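Local coordinates for YECBM32 (Yersinia enterocolitica, PDB 2JDA), which binds polygalacturonic acid, the backbone of plant pectin, in the periplasm as a calcium-containing carbohydrate-binding module, at residues L71-F76 against L91-A96. Residues are numbered along the deposited sequence; the frame is centred on the assembly and turned at random.
Sequences LKFSIF and LETSSA
With chi1 at 69°, Phe73 CG stands between the backbone N and the carbonyl carbon, and the ring is directed toward Leu91 and Thr93. Thr93 places OG1 in the corresponding position (chi1 59°), where the hydroxyl faces the backbone of Leu71 while CG2 reaches the phenyl ring. Leu91 CB sits over one face of that ring, displaced toward its rim, in a CH-pi contact 4.1 Å from the centroid; CD1 of the same leucine continues to Phe73 CZ. Thr93 CG2 meets the ring obliquely, 3.6 Å from Phe73 CE2. Leu91 CD1 also touches Ile75 CD1, and Leu103 of strand 101-105 touches both Phe73 and Ile75. On the other face of the sheet, Lys72 and Glu92 run side by side with their CG atoms 4.1 Å apart, but their charged ends do not meet.

The backbones pair through Phe73 N to Leu91 O (3.0 Å) and Leu91 N to Phe73 O (2.9 Å). Beyond the last strand pair, Thr93 N donates to Leu71 O, and Leu71 N donates to Thr93 OG1 at 2.9 Å and a nearly straight 164°. The threonine hydroxyl thus prolongs the ladder where residues 93-96 leave the strand. The arrangement is the open end of an antiparallel beta hairpin, strands 71-78 and 85-92, at the margin of a five-stranded sheet in the beta-sandwich of an F5/8 type C (CBM32) domain.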
loop_
_atom_site.group_PDB
_atom_site.type_symbol
_atom_site.label_atom_id
_atom_site.label_comp_id
_atom_site.label_asym_id
_atom_site.label_seq_id
_atom_site.Cartn_x
_atom_site.Cartn_y
_atom_site.Cartn_z
ATOM N N LEU A 71 7.009 0.771 8.519
ATOM C CA LEU A 71 5.676 0.181 8.516
ATOM C C LEU A 71 5.795 -1.311 8.290
ATOM O O LEU A 71 6.492 -1.744 7.353
ATOM C CB LEU A 71 4.856 0.810 7.384
ATOM C CG LEU A 71 3.449 0.268 7.174
ATOM C CD1 LEU A 71 2.558 0.643 8.296
ATOM C CD2 LEU A 71 2.937 0.802 5.860
ATOM N N LYS A 72 5.102 -2.073 9.110
ATOM C CA LYS A 72 5.020 -3.507 8.991
ATOM C C LYS A 72 3.752 -3.821 8.223
ATOM O O LYS A 72 2.673 -3.314 8.580
ATOM C CB LYS A 72 4.964 -4.157 10.353
ATOM C CG LYS A 72 6.087 -3.792 11.248
ATOM C CD LYS A 72 5.929 -4.418 12.633
ATOM C CE LYS A 72 6.559 -3.588 13.759
ATOM N NZ LYS A 72 5.539 -3.645 14.872
ATOM N N PHE A 73 3.834 -4.658 7.186
ATOM C CA PHE A 73 2.692 -4.968 6.364
ATOM C C PHE A 73 2.849 -6.216 5.546
ATOM O O PHE A 73 3.952 -6.723 5.385
ATOM C CB PHE A 73 2.370 -3.775 5.436
ATOM C CG PHE A 73 3.392 -3.522 4.337
ATOM C CD1 PHE A 73 3.085 -3.779 2.996
ATOM C CD2 PHE A 73 4.658 -3.045 4.612
ATOM C CE1 PHE A 73 4.013 -3.583 2.038
ATOM C CE2 PHE A 73 5.595 -2.863 3.626
ATOM C CZ PHE A 73 5.236 -3.108 2.313
ATOM N N SER A 74 1.718 -6.675 5.012
ATOM C CA SER A 74 1.600 -7.783 4.086
ATOM C C SER A 74 0.785 -7.362 2.882
ATOM O O SER A 74 -0.038 -6.477 3.003
ATOM C CB SER A 74 0.957 -9.017 4.759
ATOM O OG SER A 74 1.746 -9.446 5.846
ATOM N N ILE A 75 1.033 -7.972 1.727
ATOM C CA ILE A 75 0.302 -7.631 0.490
ATOM C C ILE A 75 -0.312 -8.856 -0.089
ATOM O O ILE A 75 0.361 -9.887 -0.211
ATOM C CB ILE A 75 1.201 -7.038 -0.607
ATOM C CG1 ILE A 75 2.051 -5.916 -0.088
ATOM C CG2 ILE A 75 0.377 -6.539 -1.769
ATOM C CD1 ILE A 75 3.132 -5.481 -1.052
ATOM N N PHE A 76 -1.583 -8.739 -0.458
ATOM C CA PHE A 76 -2.396 -9.811 -1.003
ATOM C C PHE A 76 -3.046 -9.367 -2.303
ATOM O O PHE A 76 -3.257 -8.162 -2.521
ATOM C CB PHE A 76 -3.487 -10.276 -0.021
ATOM C CG PHE A 76 -2.941 -10.804 1.248
ATOM C CD1 PHE A 76 -2.667 -12.159 1.390
ATOM C CD2 PHE A 76 -2.623 -9.948 2.292
ATOM C CE1 PHE A 76 -2.119 -12.637 2.596
ATOM C CE2 PHE A 76 -2.085 -10.419 3.467
ATOM C CZ PHE A 76 -1.807 -11.774 3.587
ATOM N N LEU A 91 6.544 -7.878 5.651
ATOM C CA LEU A 91 7.498 -6.895 5.168
ATOM C C LEU A 91 7.603 -5.701 6.097
ATOM O O LEU A 91 6.663 -5.421 6.824
ATOM C CB LEU A 91 7.047 -6.296 3.798
ATOM C CG LEU A 91 6.858 -7.289 2.671
ATOM C CD1 LEU A 91 6.363 -6.643 1.433
ATOM C CD2 LEU A 91 8.183 -7.926 2.341
ATOM N N GLU A 92 8.711 -4.981 6.046
ATOM C CA GLU A 92 8.818 -3.644 6.620
ATOM C C GLU A 92 9.281 -2.691 5.551
ATOM O O GLU A 92 10.179 -3.029 4.755
ATOM C CB GLU A 92 9.861 -3.619 7.720
ATOM C CG GLU A 92 9.503 -4.239 9.033
ATOM C CD GLU A 92 10.640 -3.923 10.008
ATOM O OE1 GLU A 92 10.413 -3.264 10.992
ATOM O OE2 GLU A 92 11.800 -4.274 9.703
ATOM N N THR A 93 8.763 -1.478 5.543
ATOM C CA THR A 93 9.273 -0.423 4.685
ATOM C C THR A 93 10.651 0.010 5.164
ATOM O O THR A 93 11.031 -0.143 6.307
ATOM C CB THR A 93 8.358 0.794 4.579
ATOM O OG1 THR A 93 8.136 1.393 5.879
ATOM C CG2 THR A 93 7.028 0.385 3.987
ATOM N N SER A 94 11.395 0.568 4.243
ATOM C CA SER A 94 12.721 1.088 4.529
ATOM C C SER A 94 12.644 2.470 5.147
ATOM O O SER A 94 11.783 3.276 4.811
ATOM C CB SER A 94 13.516 1.157 3.238
ATOM O OG SER A 94 14.802 1.692 3.507
ATOM N N SER A 95 13.584 2.763 6.038
ATOM C CA SER A 95 13.757 4.107 6.578
ATOM C C SER A 95 14.924 4.855 5.945
ATOM O O SER A 95 15.292 5.920 6.432
ATOM C CB SER A 95 13.917 4.048 8.097
ATOM O OG SER A 95 15.003 3.224 8.511
ATOM N N ALA A 96 15.445 4.354 4.824
ATOM C CA ALA A 96 16.661 4.889 4.250
ATOM C C ALA A 96 16.452 6.286 3.720
ATOM O O ALA A 96 17.341 7.140 3.837
ATOM C CB ALA A 96 17.172 4.001 3.142
#